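PDB 3EL6: erythromycin dehydratase from Saccharopolyspora erythraea, which probably catalyses the loss of water from a beta-hydroxyacyl intermediate during polyketide chain assembly for erythromycin, as a double-hotdog dehydratase domain. Local coordinates for residues A[113-118]-A[136-141]; A[74-79]-A[106-111]; A[35-40]-A[83-88]. One frame throughout, in Å; residues are numbered along the deposited sequence.

Contact 1: residues A[113-118]-A[136-141]; sequences GALLRM and AEDVAD
The beta hairpin of strands 114-123 and 129-137 is joined here at its open end, where Leu115 faces Ala136 as an antiparallel hydrogen-bonded pair. Leu115 N gives its hydrogen to Ala136 O at 2.8 Å, and Ala136 N returns a bond to Leu115 O at 3.0 Å. One residue further out, Ala114 and Glu137 form a non-hydrogen-bonded pair, after which residues 138-141 veer away from strand 114-123. The end of the Leu115 side chain bends toward the departing residues. With CG anti to the carbonyl carbon (chi1 -65°), CD1 packs on Val139 CG2 at 3.6 Å, an apolar contact, while Asp138 OD2 lies against both CG and CD2 of Leu115 at 3.3 Å. Both side chains cross the leucine at about a right angle, and leucine suits this buried place because it fills the space beside the departing loop. Asp138 OD2 also makes a long, weak ion pair with Arg57 on strand 52-58, which suits a carboxylate at the partly exposed margin. Gly113 precedes the strand with phi 87° and psi near 180°, where a CB would be pressed against the preceding carbonyl O; glycine has none. This is the ending of an antiparallel beta hairpin, its strands diverging into loop beyond the final bridge, within the sheet of a hotdog fold.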
loop_
_atom_site.group_PDB
_atom_site.type_symbol
_atom_site.label_atom_id
_atom_site.label_comp_id
_atom_site.label_asym_id
_atom_site.label_seq_id
_atom_site.Cartn_x
_atom_site.Cartn_y
_atom_site.Cartn_z
ATOM N N GLY A 113 -23.018 -0.369 -5.154
ATOM C CA GLY A 113 -22.035 -0.927 -4.196
ATOM C C GLY A 113 -20.983 0.123 -3.865
ATOM O O GLY A 113 -21.067 1.255 -4.333
ATOM N N ALA A 114 -19.983 -0.241 -3.067
ATOM C CA ALA A 114 -18.938 0.710 -2.672
ATOM C C ALA A 114 -17.616 -0.011 -2.597
ATOM O O ALA A 114 -17.573 -1.206 -2.241
ATOM C CB ALA A 114 -19.298 1.341 -1.306
ATOM N N LEU A 115 -16.528 0.658 -3.003
ATOM C CA LEU A 115 -15.202 0.114 -2.782
ATOM C C LEU A 115 -14.758 0.617 -1.424
ATOM O O LEU A 115 -15.150 1.705 -0.990
ATOM C CB LEU A 115 -14.220 0.615 -3.880
ATOM C CG LEU A 115 -14.544 0.130 -5.273
ATOM C CD1 LEU A 115 -13.855 0.976 -6.377
ATOM C CD2 LEU A 115 -14.095 -1.284 -5.362
ATOM N N LEU A 116 -13.884 -0.147 -0.778
ATOM C CA LEU A 116 -13.360 0.166 0.544
ATOM C C LEU A 116 -11.838 0.091 0.444
ATOM O O LEU A 116 -11.280 -0.732 -0.326
ATOM C CB LEU A 116 -13.755 -0.943 1.537
ATOM C CG LEU A 116 -15.263 -1.054 1.680
ATOM C CD1 LEU A 116 -15.584 -2.432 2.392
ATOM C CD2 LEU A 116 -15.746 0.155 2.414
ATOM N N ARG A 117 -11.170 0.955 1.197
ATOM C CA ARG A 117 -9.689 0.911 1.245
ATOM C C ARG A 117 -9.256 1.304 2.649
ATOM O O ARG A 117 -9.669 2.356 3.173
ATOM C CB ARG A 117 -9.140 1.833 0.137
ATOM C CG ARG A 117 -7.602 2.065 0.128
ATOM C CD ARG A 117 -6.724 1.296 -0.874
ATOM N NE ARG A 117 -7.237 0.610 -2.045
ATOM C CZ ARG A 117 -7.005 1.003 -3.284
ATOM N NH1 ARG A 117 -6.324 2.149 -3.512
ATOM N NH2 ARG A 117 -7.485 0.309 -4.304
ATOM N N MET A 118 -8.471 0.445 3.319
ATOM C CA MET A 118 -7.946 0.770 4.629
ATOM C C MET A 118 -6.430 0.865 4.511
ATOM O O MET A 118 -5.838 0.057 3.826
ATOM C CB MET A 118 -8.282 -0.323 5.665
ATOM C CG MET A 118 -9.718 -0.358 6.071
ATOM S SD MET A 118 -9.775 -1.576 7.369
ATOM C CE MET A 118 -9.492 -3.116 6.467
ATOM N N ALA A 136 -15.386 4.513 -1.875
ATOM C CA ALA A 136 -15.710 5.210 -3.142
ATOM C C ALA A 136 -16.870 4.502 -3.803
ATOM O O ALA A 136 -17.060 3.313 -3.579
ATOM C CB ALA A 136 -14.547 5.148 -4.048
ATOM N N GLU A 137 -17.633 5.198 -4.643
ATOM C CA GLU A 137 -18.586 4.490 -5.505
ATOM C C GLU A 137 -17.843 3.483 -6.355
ATOM O O GLU A 137 -16.723 3.749 -6.860
ATOM C CB GLU A 137 -19.310 5.483 -6.429
ATOM C CG GLU A 137 -19.874 6.663 -5.703
ATOM C CD GLU A 137 -21.046 7.300 -6.442
ATOM O OE1 GLU A 137 -21.223 6.999 -7.648
ATOM O OE2 GLU A 137 -21.804 8.084 -5.807
ATOM N N ASP A 138 -18.451 2.313 -6.553
ATOM C CA ASP A 138 -17.790 1.245 -7.300
ATOM C C ASP A 138 -17.436 1.701 -8.720
ATOM O O ASP A 138 -18.219 2.403 -9.370
ATOM C CB ASP A 138 -18.686 -0.017 -7.342
ATOM C CG ASP A 138 -17.884 -1.310 -7.352
ATOM O OD1 ASP A 138 -18.529 -2.387 -7.251
ATOM O OD2 ASP A 138 -16.620 -1.271 -7.439
ATOM N N VAL A 139 -16.244 1.323 -9.187
ATOM C CA VAL A 139 -15.776 1.638 -10.538
ATOM C C VAL A 139 -15.028 0.447 -11.084
ATOM O O VAL A 139 -14.478 -0.331 -10.324
ATOM C CB VAL A 139 -14.740 2.808 -10.606
ATOM C CG1 VAL A 139 -15.421 4.161 -10.447
ATOM C CG2 VAL A 139 -13.575 2.582 -9.583
ATOM N N ALA A 140 -14.959 0.364 -12.405
ATOM C CA ALA A 140 -14.333 -0.760 -13.079
ATOM C C ALA A 140 -12.823 -0.672 -12.984
ATOM O O ALA A 140 -12.157 -1.677 -12.813
ATOM C CB ALA A 140 -14.745 -0.774 -14.543
ATOM N N ASP A 141 -12.303 0.537 -13.134
ATOM C CA ASP A 141 -10.861 0.794 -13.119
ATOM C C ASP A 141 -10.519 1.536 -11.837
ATOM O O ASP A 141 -11.061 2.628 -11.605
ATOM C CB ASP A 141 -10.520 1.662 -14.327
ATOM C CG ASP A 141 -9.030 1.911 -14.473
ATOM O OD1 ASP A 141 -8.251 1.775 -13.485
ATOM O OD2 ASP A 141 -8.633 2.284 -15.600
#

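Contact 2: residues A[74-79]-A[106-111]; sequences RTLVPG and PLVLAG
Val77 pushes its CG2 methyl into a shallow hollow built by two leucines of 106-111, coming within 3.6 Å of Leu109 CG and 3.8 Å of Leu107 CB. Its torsion, with CG2 anti to the carbonyl carbon, directs that methyl at the two leucines. Val77 CB itself packs on Leu107 CB, and beta-branching suits because CB and CG2 both make contact close to the backbone. The next bump points the other way. Val108 CG2 sits in the corner formed by Leu76 CD2, 3.6 Å away, and Arg74 NH2, 3.4 Å away; the bent arginine chain folds its guanidinium back so that Leu76 CD2 also lies over one of its faces. The other branch of Leu76, CD1, rests against the Pro106 ring, a rigid flank for an apolar tip. Thr75 turns CG2 to Leu109 CB at 4.0 Å. Beneath this alternation the backbones hold each other: Leu109 N bonds to Thr75 O at 2.8 Å and Val77 N to Leu107 O at 2.9 Å, and a water links Val77 O with Leu107 N. These bonds flank a single bridge between Leu76 and Val108. Residues 74-78 complete the HxxxGxxxxP signature segment of dehydratases, which begins at His69, whose ND1 bonds Leu76 O.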
loop_
_atom_site.group_PDB
_atom_site.type_symbol
_atom_site.label_atom_id
_atom_site.label_comp_id
_atom_site.label_asym_id
_atom_site.label_seq_id
_atom_site.Cartn_x
_atom_site.Cartn_y
_atom_site.Cartn_z
ATOM N N ARG A 74 -32.336 6.657 4.043
ATOM C CA ARG A 74 -31.123 6.355 3.322
ATOM C C ARG A 74 -30.586 5.000 3.765
ATOM O O ARG A 74 -30.618 4.671 4.958
ATOM C CB ARG A 74 -30.051 7.415 3.591
ATOM C CG ARG A 74 -30.493 8.849 3.216
ATOM C CD ARG A 74 -29.883 9.845 4.199
ATOM N NE ARG A 74 -28.517 10.165 3.810
ATOM C CZ ARG A 74 -27.542 10.529 4.646
ATOM N NH1 ARG A 74 -27.758 10.604 5.964
ATOM N NH2 ARG A 74 -26.331 10.802 4.157
ATOM N N THR A 75 -30.091 4.230 2.811
ATOM C CA THR A 75 -29.413 3.003 3.160
ATOM C C THR A 75 -28.003 3.356 3.612
ATOM O O THR A 75 -27.145 3.716 2.790
ATOM C CB THR A 75 -29.336 2.037 1.983
ATOM O OG1 THR A 75 -30.667 1.675 1.592
ATOM C CG2 THR A 75 -28.604 0.776 2.390
ATOM N N LEU A 76 -27.774 3.241 4.918
ATOM C CA LEU A 76 -26.507 3.644 5.508
ATOM C C LEU A 76 -25.764 2.408 5.944
ATOM O O LEU A 76 -26.321 1.543 6.641
ATOM C CB LEU A 76 -26.733 4.542 6.723
ATOM C CG LEU A 76 -27.425 5.856 6.428
ATOM C CD1 LEU A 76 -27.256 6.705 7.651
ATOM C CD2 LEU A 76 -26.781 6.525 5.204
ATOM N N VAL A 77 -24.503 2.299 5.539
ATOM C CA VAL A 77 -23.665 1.231 6.064
ATOM C C VAL A 77 -23.467 1.503 7.591
ATOM O O VAL A 77 -23.075 2.619 8.020
ATOM C CB VAL A 77 -22.290 1.220 5.341
ATOM C CG1 VAL A 77 -21.352 0.170 5.969
ATOM C CG2 VAL A 77 -22.507 0.893 3.855
ATOM N N PRO A 78 -23.732 0.493 8.415
ATOM C CA PRO A 78 -23.535 0.678 9.851
ATOM C C PRO A 78 -22.023 0.918 10.179
ATOM O O PRO A 78 -21.130 0.291 9.588
ATOM C CB PRO A 78 -23.957 -0.652 10.455
ATOM C CG PRO A 78 -24.604 -1.443 9.349
ATOM C CD PRO A 78 -24.064 -0.898 8.050
ATOM N N GLY A 79 -21.773 1.848 11.088
ATOM C CA GLY A 79 -20.400 2.087 11.564
ATOM C C GLY A 79 -19.695 0.841 12.016
ATOM O O GLY A 79 -18.440 0.768 11.940
ATOM N N PRO A 106 -21.338 8.613 7.501
ATOM C CA PRO A 106 -21.708 7.243 7.185
ATOM C C PRO A 106 -21.624 7.043 5.691
ATOM O O PRO A 106 -21.690 7.995 4.927
ATOM C CB PRO A 106 -23.155 7.126 7.687
ATOM C CG PRO A 106 -23.592 8.524 7.863
ATOM C CD PRO A 106 -22.363 9.276 8.298
ATOM N N LEU A 107 -21.375 5.821 5.285
ATOM C CA LEU A 107 -21.267 5.497 3.897
ATOM C C LEU A 107 -22.719 5.315 3.450
ATOM O O LEU A 107 -23.476 4.558 4.068
ATOM C CB LEU A 107 -20.513 4.183 3.794
ATOM C CG LEU A 107 -19.517 3.876 2.681
ATOM C CD1 LEU A 107 -18.874 2.499 2.850
ATOM C CD2 LEU A 107 -20.154 4.043 1.314
ATOM N N VAL A 108 -23.111 6.008 2.396
ATOM C CA VAL A 108 -24.441 5.842 1.843
ATOM C C VAL A 108 -24.386 4.867 0.690
ATOM O O VAL A 108 -23.684 5.104 -0.306
ATOM C CB VAL A 108 -25.033 7.169 1.339
ATOM C CG1 VAL A 108 -26.390 6.925 0.772
ATOM C CG2 VAL A 108 -25.132 8.158 2.472
ATOM N N LEU A 109 -25.119 3.760 0.811
ATOM C CA LEU A 109 -25.030 2.716 -0.205
ATOM C C LEU A 109 -25.962 2.996 -1.357
ATOM O O LEU A 109 -27.198 3.079 -1.206
ATOM C CB LEU A 109 -25.266 1.305 0.344
ATOM C CG LEU A 109 -24.035 0.454 0.624
ATOM C CD1 LEU A 109 -24.455 -1.024 0.742
ATOM C CD2 LEU A 109 -22.959 0.620 -0.451
ATOM N N ALA A 110 -25.296 3.140 -2.500
ATOM C CA ALA A 110 -25.840 3.502 -3.783
ATOM C C ALA A 110 -25.823 2.230 -4.593
ATOM O O ALA A 110 -24.746 1.612 -4.765
ATOM C CB ALA A 110 -24.920 4.534 -4.447
ATOM N N GLY A 111 -27.000 1.849 -5.089
ATOM C CA GLY A 111 -27.190 0.563 -5.762
ATOM C C GLY A 111 -25.936 -0.068 -6.325
ATOM O O GLY A 111 -25.801 -1.285 -6.312
HETATM O O HOH W 1 -20.850 3.976 7.209
#

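Contact 3: residues A[35-40]-A[83-88]; sequences AEHPLL and VDLALA
His37 reaches from a tight turn to helix 79-93, and its imidazole is engaged on both faces and along its rim. From CB, with CG anti to the backbone N (chi1 -171°), the ring projects toward the helix. ND1 turns back to its own segment and accepts the backbone N-H of Leu39 at 3.0 Å. Leu40 N to His37 O closes the type I turn that shapes the backbone, while the ring itself is held by its two nitrogens. On the other branch, CD2 touches Ala88 CB at 3.7 Å, a small residue that lets the ring come close to the helix. CE1 lies 3.4 Å from Leu85 CD2, a methyl that sits over one face in a CH-pi contact, 3.7 Å from the ring centroid, while Pro38 CD occupies the opposite face. At the tip, NE2 donates to Asp84 OD2 at 2.6 Å. The oxygen lies almost in the ring plane and is met on its syn side, though the donor stands 27° out of the carboxylate plane. Asp84 OD1 is bound in turn by the backbone N of Phe225, so the buried carboxylate has partners at both oxygens. Leu40 CD2 extends the apolar flank by meeting the same Leu85 methyl at 3.8 Å. A buried histidine-carboxylate hydrogen bond thus ties an N-terminal turn to the long central helix of a hotdog fold.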
loop_
_atom_site.group_PDB
_atom_site.type_symbol
_atom_site.label_atom_id
_atom_site.label_comp_id
_atom_site.label_asym_id
_atom_site.label_seq_id
_atom_site.Cartn_x
_atom_site.Cartn_y
_atom_site.Cartn_z
ATOM N N ALA A 35 -7.305 -11.889 0.954
ATOM C CA ALA A 35 -7.758 -11.512 2.274
ATOM C C ALA A 35 -8.839 -12.510 2.609
ATOM O O ALA A 35 -9.625 -12.906 1.736
ATOM C CB ALA A 35 -8.302 -10.085 2.233
ATOM N N GLU A 36 -8.874 -12.950 3.849
ATOM C CA GLU A 36 -9.846 -13.927 4.287
ATOM C C GLU A 36 -11.164 -13.253 4.718
ATOM O O GLU A 36 -12.249 -13.865 4.732
ATOM C CB GLU A 36 -9.250 -14.686 5.464
ATOM C CG GLU A 36 -8.228 -15.731 5.077
ATOM C CD GLU A 36 -8.878 -16.984 4.498
ATOM O OE1 GLU A 36 -9.413 -16.931 3.350
ATOM O OE2 GLU A 36 -8.853 -18.033 5.205
ATOM N N HIS A 37 -11.097 -11.987 5.074
ATOM C CA HIS A 37 -12.312 -11.326 5.550
ATOM C C HIS A 37 -13.343 -11.280 4.433
ATOM O O HIS A 37 -13.029 -10.955 3.314
ATOM C CB HIS A 37 -11.958 -9.908 5.954
ATOM C CG HIS A 37 -13.053 -9.185 6.646
ATOM N ND1 HIS A 37 -14.076 -8.577 5.971
ATOM C CD2 HIS A 37 -13.227 -8.887 7.951
ATOM C CE1 HIS A 37 -14.875 -7.980 6.834
ATOM N NE2 HIS A 37 -14.375 -8.144 8.043
ATOM N N PRO A 38 -14.601 -11.569 4.739
ATOM C CA PRO A 38 -15.634 -11.571 3.672
ATOM C C PRO A 38 -15.738 -10.298 2.812
ATOM O O PRO A 38 -16.169 -10.393 1.643
ATOM C CB PRO A 38 -16.950 -11.725 4.455
ATOM C CG PRO A 38 -16.563 -12.363 5.744
ATOM C CD PRO A 38 -15.146 -11.897 6.066
ATOM N N LEU A 39 -15.415 -9.127 3.372
ATOM C CA LEU A 39 -15.539 -7.859 2.647
ATOM C C LEU A 39 -14.220 -7.430 1.966
ATOM O O LEU A 39 -14.201 -6.499 1.160
ATOM C CB LEU A 39 -16.158 -6.750 3.509
ATOM C CG LEU A 39 -17.421 -7.155 4.260
ATOM C CD1 LEU A 39 -17.919 -5.992 5.146
ATOM C CD2 LEU A 39 -18.527 -7.620 3.273
ATOM N N LEU A 40 -13.148 -8.147 2.223
ATOM C CA LEU A 40 -11.847 -7.730 1.690
ATOM C C LEU A 40 -11.455 -8.577 0.500
ATOM O O LEU A 40 -11.910 -9.730 0.362
ATOM C CB LEU A 40 -10.734 -7.792 2.740
ATOM C CG LEU A 40 -10.964 -6.780 3.854
ATOM C CD1 LEU A 40 -9.831 -6.909 4.882
ATOM C CD2 LEU A 40 -11.095 -5.329 3.244
ATOM N N VAL A 83 -15.771 -0.702 12.013
ATOM C CA VAL A 83 -15.059 -1.136 13.237
ATOM C C VAL A 83 -14.547 -2.579 13.046
ATOM O O VAL A 83 -13.393 -2.923 13.353
ATOM C CB VAL A 83 -15.993 -1.045 14.490
ATOM C CG1 VAL A 83 -15.373 -1.756 15.780
ATOM C CG2 VAL A 83 -16.379 0.411 14.743
ATOM N N ASP A 84 -15.389 -3.454 12.508
ATOM C CA ASP A 84 -14.961 -4.855 12.305
ATOM C C ASP A 84 -13.818 -4.893 11.295
ATOM O O ASP A 84 -12.827 -5.567 11.482
ATOM C CB ASP A 84 -16.181 -5.708 11.797
ATOM C CG ASP A 84 -15.724 -7.024 11.170
ATOM O OD1 ASP A 84 -15.108 -7.872 11.883
ATOM O OD2 ASP A 84 -15.897 -7.176 9.937
ATOM N N LEU A 85 -13.917 -4.085 10.240
ATOM C CA LEU A 85 -12.832 -4.115 9.229
ATOM C C LEU A 85 -11.520 -3.621 9.871
ATOM O O LEU A 85 -10.474 -4.145 9.596
ATOM C CB LEU A 85 -13.212 -3.209 8.046
ATOM C CG LEU A 85 -14.116 -3.927 7.005
ATOM C CD1 LEU A 85 -14.632 -2.855 6.101
ATOM C CD2 LEU A 85 -13.388 -4.995 6.222
ATOM N N ALA A 86 -11.607 -2.614 10.727
ATOM C CA ALA A 86 -10.394 -2.084 11.384
ATOM C C ALA A 86 -9.793 -3.093 12.352
ATOM O O ALA A 86 -8.587 -3.194 12.452
ATOM C CB ALA A 86 -10.736 -0.753 12.139
ATOM N N LEU A 87 -10.618 -3.855 13.061
ATOM C CA LEU A 87 -10.113 -4.937 13.905
ATOM C C LEU A 87 -9.416 -6.024 13.072
ATOM O O LEU A 87 -8.424 -6.618 13.518
ATOM C CB LEU A 87 -11.301 -5.546 14.718
ATOM C CG LEU A 87 -11.842 -4.619 15.821
ATOM C CD1 LEU A 87 -13.210 -5.199 16.330
ATOM C CD2 LEU A 87 -10.831 -4.578 17.027
ATOM N N ALA A 88 -9.951 -6.289 11.880
ATOM C CA ALA A 88 -9.394 -7.320 10.973
ATOM C C ALA A 88 -8.043 -6.828 10.494
ATOM O O ALA A 88 -7.076 -7.605 10.437
ATOM C CB ALA A 88 -10.302 -7.526 9.759
#

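The six segments come along the chain as 35-40, 74-79, 83-88, 106-111, 113-118 and 136-141, so contacts 2 and 3 interleave while contact 1 follows both. Their centres lie about 13 Å (contacts 1 and 2), 15 Å (1 and 3) and 17 Å (2 and 3) apart. Strand 114-123 is the common element: Ala114 packs on Leu107 and Leu109 of contact 2, and Leu116 on Leu107, while Leu116 and Met118 pack on Leu85 of contact 3. Contacts 2 and 3 are joined through the sequence, since the HxxxGxxxxP signature segment runs into helix 79-93. Sheet, helix and signature segment of this hotdog unit are thereby packed as one body.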